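Local coordinates for siderophore periplasmic binding protein (Thermobifida fusca, PDB 5DH0) that probably binds an iron-loaded siderophore of the fuscachelin system outside the membrane and delivers it to an uptake transporter, at residues T52-E57 with N146-L151; D117-I122 with T132-F137; Y249-D252 with N256-P259. One frame throughout, in Å; residues are numbered along the deposited sequence.

Interaction 1: residues T52-E57 with N146-L151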
# COMPACT_ATOMS: atom_id res chain seq x y z
N THR A 52 -22.53 6.34 29.46
CA THR A 52 -22.28 5.14 30.25
C THR A 52 -20.79 4.94 30.56
O THR A 52 -20.42 4.64 31.69
CB THR A 52 -22.79 3.87 29.54
OG1 THR A 52 -24.17 4.04 29.19
CG2 THR A 52 -22.63 2.67 30.46
N GLU A 53 -19.95 5.12 29.54
CA GLU A 53 -18.50 4.99 29.69
C GLU A 53 -17.98 6.01 30.70
O GLU A 53 -17.01 5.76 31.43
CB GLU A 53 -17.80 5.18 28.34
CG GLU A 53 -18.05 4.04 27.33
CD GLU A 53 -19.49 4.01 26.76
OE1 GLU A 53 -20.30 4.94 27.05
OE2 GLU A 53 -19.82 3.05 26.04
N VAL A 54 -18.63 7.17 30.76
CA VAL A 54 -18.20 8.22 31.67
C VAL A 54 -18.49 7.88 33.12
O VAL A 54 -17.61 8.00 33.98
CB VAL A 54 -18.87 9.56 31.30
CG1 VAL A 54 -18.58 10.63 32.36
CG2 VAL A 54 -18.37 10.00 29.93
N VAL A 55 -19.72 7.46 33.42
CA VAL A 55 -20.08 7.15 34.80
C VAL A 55 -19.33 5.90 35.28
O VAL A 55 -18.90 5.84 36.44
CB VAL A 55 -21.63 6.98 34.99
CG1 VAL A 55 -22.33 8.31 34.81
CG2 VAL A 55 -22.22 5.90 34.07
N LEU A 56 -19.13 4.91 34.41
CA LEU A 56 -18.37 3.73 34.82
C LEU A 56 -16.94 4.11 35.25
O LEU A 56 -16.48 3.67 36.30
CB LEU A 56 -18.33 2.69 33.70
CG LEU A 56 -19.66 1.94 33.52
CD1 LEU A 56 -19.70 1.15 32.22
CD2 LEU A 56 -19.95 1.02 34.71
N GLU A 57 -16.26 4.94 34.47
CA GLU A 57 -14.86 5.26 34.74
C GLU A 57 -14.72 6.12 35.99
O GLU A 57 -13.71 6.06 36.68
CB GLU A 57 -14.23 5.98 33.54
CG GLU A 57 -13.96 5.02 32.38
CD GLU A 57 -13.39 5.72 31.15
OE1 GLU A 57 -12.84 5.00 30.27
OE2 GLU A 57 -13.50 6.97 31.03
N ASN A 146 -12.41 12.74 23.01
CA ASN A 146 -12.39 14.11 23.52
C ASN A 146 -13.76 14.57 24.05
O ASN A 146 -13.84 15.35 25.01
CB ASN A 146 -11.88 15.08 22.44
CG ASN A 146 -10.36 15.18 22.43
OD1 ASN A 146 -9.76 15.66 23.40
ND2 ASN A 146 -9.72 14.72 21.34
N MET A 147 -14.84 14.07 23.46
CA MET A 147 -16.18 14.36 23.96
C MET A 147 -16.40 13.70 25.33
O MET A 147 -16.99 14.31 26.23
CB MET A 147 -17.24 13.91 22.95
CG MET A 147 -18.68 13.98 23.44
SD MET A 147 -19.25 12.40 24.15
CE MET A 147 -19.00 11.31 22.76
N THR A 148 -15.93 12.47 25.51
CA THR A 148 -16.15 11.81 26.79
C THR A 148 -15.22 12.38 27.85
O THR A 148 -15.51 12.30 29.04
CB THR A 148 -15.96 10.27 26.73
OG1 THR A 148 -14.67 9.97 26.20
CG2 THR A 148 -17.03 9.62 25.89
N LEU A 149 -14.10 12.95 27.42
CA LEU A 149 -13.24 13.71 28.33
C LEU A 149 -14.02 14.88 28.93
O LEU A 149 -13.93 15.15 30.13
CB LEU A 149 -11.99 14.21 27.60
CG LEU A 149 -11.17 15.26 28.35
CD1 LEU A 149 -10.54 14.63 29.58
CD2 LEU A 149 -10.10 15.91 27.47
N GLU A 150 -14.81 15.58 28.12
CA GLU A 150 -15.61 16.71 28.61
C GLU A 150 -16.69 16.30 29.60
O GLU A 150 -16.91 16.97 30.61
CB GLU A 150 -16.26 17.47 27.44
CG GLU A 150 -15.28 18.21 26.56
CD GLU A 150 -14.43 19.18 27.36
OE1 GLU A 150 -14.89 19.65 28.43
OE2 GLU A 150 -13.29 19.45 26.93
N LEU A 151 -17.39 15.21 29.29
CA LEU A 151 -18.41 14.70 30.19
C LEU A 151 -17.76 14.31 31.52
O LEU A 151 -18.35 14.50 32.59
CB LEU A 151 -19.14 13.52 29.56
CG LEU A 151 -20.00 13.96 28.36
CD1 LEU A 151 -20.70 12.76 27.72
CD2 LEU A 151 -21.00 15.02 28.78
O HOH W 1 -13.51 9.59 29.81

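Interaction 2: residues D117-I122 with T132-F137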
# COMPACT_ATOMS: atom_id res chain seq x y z
N ASP A 117 -29.44 20.32 15.59
CA ASP A 117 -30.73 21.02 15.53
C ASP A 117 -31.79 20.21 16.26
O ASP A 117 -32.52 20.75 17.10
CB ASP A 117 -31.16 21.26 14.08
CG ASP A 117 -30.29 22.29 13.37
OD1 ASP A 117 -29.55 23.04 14.05
OD2 ASP A 117 -30.36 22.37 12.12
N GLU A 118 -31.88 18.93 15.93
CA GLU A 118 -32.80 18.02 16.59
C GLU A 118 -32.66 18.01 18.11
O GLU A 118 -33.65 17.95 18.84
CB GLU A 118 -32.59 16.61 16.06
CG GLU A 118 -33.51 15.60 16.68
CD GLU A 118 -33.20 14.20 16.21
OE1 GLU A 118 -32.20 14.05 15.47
OE2 GLU A 118 -33.94 13.26 16.57
N TYR A 119 -31.42 18.07 18.60
CA TYR A 119 -31.16 17.93 20.03
C TYR A 119 -31.27 19.23 20.79
O TYR A 119 -31.14 19.25 22.01
CB TYR A 119 -29.79 17.29 20.26
CG TYR A 119 -29.86 15.79 20.29
CD1 TYR A 119 -29.98 15.06 19.11
CD2 TYR A 119 -29.84 15.09 21.49
CE1 TYR A 119 -30.07 13.67 19.12
CE2 TYR A 119 -29.93 13.70 21.51
CZ TYR A 119 -30.04 13.00 20.33
OH TYR A 119 -30.11 11.62 20.36
N VAL A 120 -31.52 20.32 20.09
CA VAL A 120 -31.86 21.56 20.77
C VAL A 120 -33.27 21.39 21.33
O VAL A 120 -33.56 21.76 22.47
CB VAL A 120 -31.79 22.77 19.82
CG1 VAL A 120 -32.49 23.97 20.42
CG2 VAL A 120 -30.34 23.09 19.47
N GLY A 121 -34.15 20.80 20.53
CA GLY A 121 -35.51 20.55 20.95
C GLY A 121 -35.55 19.54 22.08
O GLY A 121 -36.19 19.78 23.11
N ILE A 122 -34.87 18.42 21.88
CA ILE A 122 -34.74 17.39 22.90
C ILE A 122 -34.16 17.93 24.21
O ILE A 122 -34.69 17.66 25.28
CB ILE A 122 -33.88 16.23 22.40
CG1 ILE A 122 -34.64 15.47 21.31
CG2 ILE A 122 -33.50 15.30 23.53
CD1 ILE A 122 -33.84 14.37 20.65
N THR A 132 -29.34 19.55 31.87
CA THR A 132 -28.94 18.63 30.81
C THR A 132 -27.69 19.09 30.06
O THR A 132 -27.65 20.21 29.53
CB THR A 132 -30.08 18.43 29.81
OG1 THR A 132 -31.24 17.96 30.50
CG2 THR A 132 -29.68 17.43 28.73
N VAL A 133 -26.67 18.23 30.03
CA VAL A 133 -25.40 18.56 29.37
C VAL A 133 -25.11 17.65 28.19
O VAL A 133 -24.84 16.46 28.37
CB VAL A 133 -24.21 18.46 30.34
CG1 VAL A 133 -22.90 18.73 29.60
CG2 VAL A 133 -24.38 19.43 31.48
N PHE A 134 -25.17 18.23 27.00
CA PHE A 134 -24.81 17.57 25.74
C PHE A 134 -23.52 18.15 25.13
O PHE A 134 -23.37 19.38 25.05
CB PHE A 134 -25.93 17.71 24.72
CG PHE A 134 -27.15 16.89 25.03
CD1 PHE A 134 -27.04 15.53 25.29
CD2 PHE A 134 -28.41 17.46 24.99
CE1 PHE A 134 -28.17 14.77 25.54
CE2 PHE A 134 -29.55 16.71 25.24
CZ PHE A 134 -29.43 15.35 25.52
N PHE A 135 -22.61 17.29 24.68
CA PHE A 135 -21.48 17.74 23.87
C PHE A 135 -21.54 17.16 22.46
O PHE A 135 -21.65 15.94 22.27
CB PHE A 135 -20.16 17.37 24.52
CG PHE A 135 -19.84 18.16 25.73
CD1 PHE A 135 -20.05 17.63 26.99
CD2 PHE A 135 -19.35 19.45 25.63
CE1 PHE A 135 -19.77 18.36 28.12
CE2 PHE A 135 -19.08 20.18 26.76
CZ PHE A 135 -19.30 19.63 28.01
N ASP A 136 -21.48 18.05 21.48
CA ASP A 136 -21.37 17.66 20.09
C ASP A 136 -19.99 17.11 19.79
O ASP A 136 -18.99 17.57 20.34
CB ASP A 136 -21.66 18.83 19.15
CG ASP A 136 -23.08 19.34 19.26
OD1 ASP A 136 -24.01 18.59 18.93
OD2 ASP A 136 -23.26 20.51 19.67
N PHE A 137 -19.94 16.11 18.93
CA PHE A 137 -18.66 15.62 18.46
C PHE A 137 -18.78 15.30 16.99
O PHE A 137 -19.86 14.97 16.50
CB PHE A 137 -18.20 14.38 19.23
CG PHE A 137 -19.10 13.18 19.04
CD1 PHE A 137 -18.78 12.21 18.10
CD2 PHE A 137 -20.25 13.02 19.81
CE1 PHE A 137 -19.61 11.10 17.92
CE2 PHE A 137 -21.07 11.92 19.63
CZ PHE A 137 -20.75 10.96 18.69

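Interaction 3: residues Y249-D252 with N256-P259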
# COMPACT_ATOMS: atom_id res chain seq x y z
N TYR A 249 -8.74 -8.06 14.11
CA TYR A 249 -10.20 -8.15 13.99
C TYR A 249 -10.83 -7.67 15.30
O TYR A 249 -10.39 -8.02 16.39
CB TYR A 249 -10.65 -9.60 13.64
CG TYR A 249 -10.19 -10.69 14.61
CD1 TYR A 249 -8.99 -11.38 14.40
CD2 TYR A 249 -10.94 -11.04 15.71
CE1 TYR A 249 -8.57 -12.37 15.29
CE2 TYR A 249 -10.52 -12.01 16.59
CZ TYR A 249 -9.34 -12.67 16.37
OH TYR A 249 -8.94 -13.64 17.25
N GLU A 250 -11.87 -6.87 15.19
CA GLU A 250 -12.61 -6.42 16.37
C GLU A 250 -13.21 -7.56 17.19
O GLU A 250 -13.73 -8.53 16.63
CB GLU A 250 -13.70 -5.43 15.93
CG GLU A 250 -13.09 -4.17 15.29
CD GLU A 250 -14.12 -3.09 14.99
OE1 GLU A 250 -15.34 -3.43 15.01
OE2 GLU A 250 -13.72 -1.91 14.75
N THR A 251 -13.12 -7.45 18.51
CA THR A 251 -13.76 -8.39 19.43
C THR A 251 -14.42 -7.63 20.55
O THR A 251 -14.31 -6.40 20.59
CB THR A 251 -12.77 -9.38 20.05
OG1 THR A 251 -11.80 -8.66 20.83
CG2 THR A 251 -12.06 -10.21 18.98
N ASP A 252 -15.07 -8.34 21.46
CA ASP A 252 -15.63 -7.69 22.65
C ASP A 252 -14.58 -7.65 23.73
O ASP A 252 -13.48 -8.15 23.53
CB ASP A 252 -16.91 -8.39 23.13
CG ASP A 252 -16.66 -9.80 23.71
OD1 ASP A 252 -15.51 -10.27 23.80
OD2 ASP A 252 -17.67 -10.44 24.07
N ASN A 256 -13.69 -11.97 22.53
CA ASN A 256 -14.57 -12.78 21.70
C ASN A 256 -15.08 -12.04 20.48
O ASN A 256 -15.71 -11.00 20.63
CB ASN A 256 -15.75 -13.29 22.52
CG ASN A 256 -15.46 -14.60 23.17
OD1 ASN A 256 -15.48 -14.71 24.41
ND2 ASN A 256 -15.16 -15.61 22.36
N PRO A 257 -14.79 -12.56 19.27
CA PRO A 257 -15.31 -11.91 18.06
C PRO A 257 -16.80 -12.18 17.94
O PRO A 257 -17.27 -13.23 18.39
CB PRO A 257 -14.53 -12.58 16.92
CG PRO A 257 -14.20 -13.93 17.46
CD PRO A 257 -14.07 -13.81 18.96
N ASP A 258 -17.54 -11.24 17.36
CA ASP A 258 -18.95 -11.46 17.14
C ASP A 258 -19.11 -12.54 16.05
O ASP A 258 -18.17 -12.81 15.28
CB ASP A 258 -19.66 -10.14 16.78
CG ASP A 258 -19.27 -9.60 15.41
OD1 ASP A 258 -19.37 -10.33 14.40
OD2 ASP A 258 -18.87 -8.41 15.33
N PRO A 259 -20.31 -13.15 15.98
CA PRO A 259 -20.59 -14.20 15.00
C PRO A 259 -20.24 -13.83 13.55
O PRO A 259 -19.74 -14.70 12.82
CB PRO A 259 -22.09 -14.40 15.16
CG PRO A 259 -22.31 -14.15 16.61
CD PRO A 259 -21.41 -13.00 16.94
O HOH W 2 -16.48 -8.76 16.26

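Interaction 1: residues T52-E57 with N146-L151
V54 of helix 52-57 meets T148 and L151 of helix 142-154, and the nearest CA pair of the two segments, V54 and T148, is 6.4 Å apart. From CB the valine forks into two methyls. Both reach L151, one at its carbonyl end and the other at its CB. V54 CG1, held anti to the backbone N (chi1 172°), comes to 3.9 Å from L151 C and L151 O. The other methyl, V54 CG2, beside the backbone N, lies 3.6 Å from L151 CB. V54 CG2 also meets T148, at 4.0 Å from T148 CB and close to the carbonyl oxygen. The side chains of V54 and L151 cross at about a right angle, so the branched end of one is laid over the root of the other. No direct hydrogen bond joins the segments; T148 OG1 is bonded instead to R290 O. At the margin a water donates to E57 OE2 and, weakly, to T148 O, while the same carboxylate oxygen pairs with R160. One beta-branched residue thus carries most of the contact between these two segments, on helices lying on one side of a parallel sheet, here in the N-terminal Rossmann-like lobe of a class III periplasmic binding protein.

Interaction 2: residues D117-I122 with T132-F137
Y119 of helix 116-126 and F134 of strand 132-137 mark the nearest backbone approach, yet their CA atoms stand 8.5 Å apart, so the two segments meet through side chains. Both residues direct CB toward the opposing segment, and their rings meet as a T-shaped pair. The tyrosine supplies the edge: Y119 CD2 lies 4.1 Å from both CZ and CE2 of F134, near the rim of the phenylalanine face rather than above its middle. The ring planes stand at 90° and the centroids are 5.5 Å apart, a geometry that brings a C-H at the tyrosine edge against the pi cloud of its partner.

Each ring is also buttressed from its own segment. I122, one helical turn on from Y119, sets CD1 3.9 Å above the centre of the tyrosine ring, a CH-pi type contact that supports one face. On the strand, T132 places CG2 3.5 Å above the F134 ring, over the face turned away from Y119 and offset toward the rim. The phenylalanine is thus sandwiched between a methyl and an aromatic edge. Its CG is anti to the carbonyl carbon (chi1 -72°), which extends the ring from the strand toward the helix, where R123 and L126 also touch it. V111 of the neighbouring strand packs against both Y119 and F134, and a hydrogen bond between D136 OD2 and H116 ND1 ties the strand to the start of the helix.

With no hydrogen bond between the two segments, aromatic packing does the work at this partly exposed site. The arrangement is a worked example of the beta-alpha-beta crossover: strand 106-112, helix 116-126 and strand 132-137 form one such unit, closed by side chains between the helix and its returning strand.

Interaction 3: residues Y249-D252 with N256-P259
The Y249 ring meets P257 obliquely, Y249 CD2 and CE2 both lying 4.1 Å from P257 CB, while the carboxylate of D252 and the side-chain amide of N256 lie side by side with their planes 77° apart. These groups bracket a tight reversal built on an Asx turn, which takes the chain from strand 246-250 to helix 259-265. D252 OD1 accepts the backbone N-H of Q254, as such a turn requires, and also that of N256, with D252 OD1 and N256 N 2.8 Å apart and an N-H...O angle of 151°. The N256 donor comes from above the carboxylate plane rather than within it. The CG of D252 sits between the backbone N and the carbonyl carbon (chi1 69°), which curls the carboxylate back over the reversal. In return, D252 N donates to N256 O at 2.9 Å, so the two residues are gripped by a reciprocal pair of bonds. With an alanine here in place of D252, the N-H groups of Q254 and N256 would probably lose their shared acceptor, leaving the turn held across its mouth mainly by the D252 N bond. T251 CG2 packs against P257, 3.6 Å from P257 N. Farther along, D258 serves as the N-cap of helix 259-265, its OD1 accepting from T261 N. A water joins the start of the helix to E250: it donates to E250 O at 2.8 Å, accepts from D258 N at 2.9 Å, and makes a weak bond to D258 OD2.

In the fold
Interactions 1 and 2 belong to the same lobe, built on the parallel sheet, and strand 132-137 connects them: F134 faces helix 116-126, whereas F135 and F137 on its other side pack against L151 and M147 of helix 142-154. Interaction 1 is a buried, aliphatic helix-helix join, while interaction 2 is an aromatic one nearer the surface. Interaction 3 lies across the centre of the chain from both, in the part of the fold built on the mixed sheet, and its nearest atoms are about 12 Å from interaction 1. Also near the surface, it differs in chemistry: backbone and carboxylate hydrogen bonds shape a local turn, whereas the other two rely on apolar packing between elements.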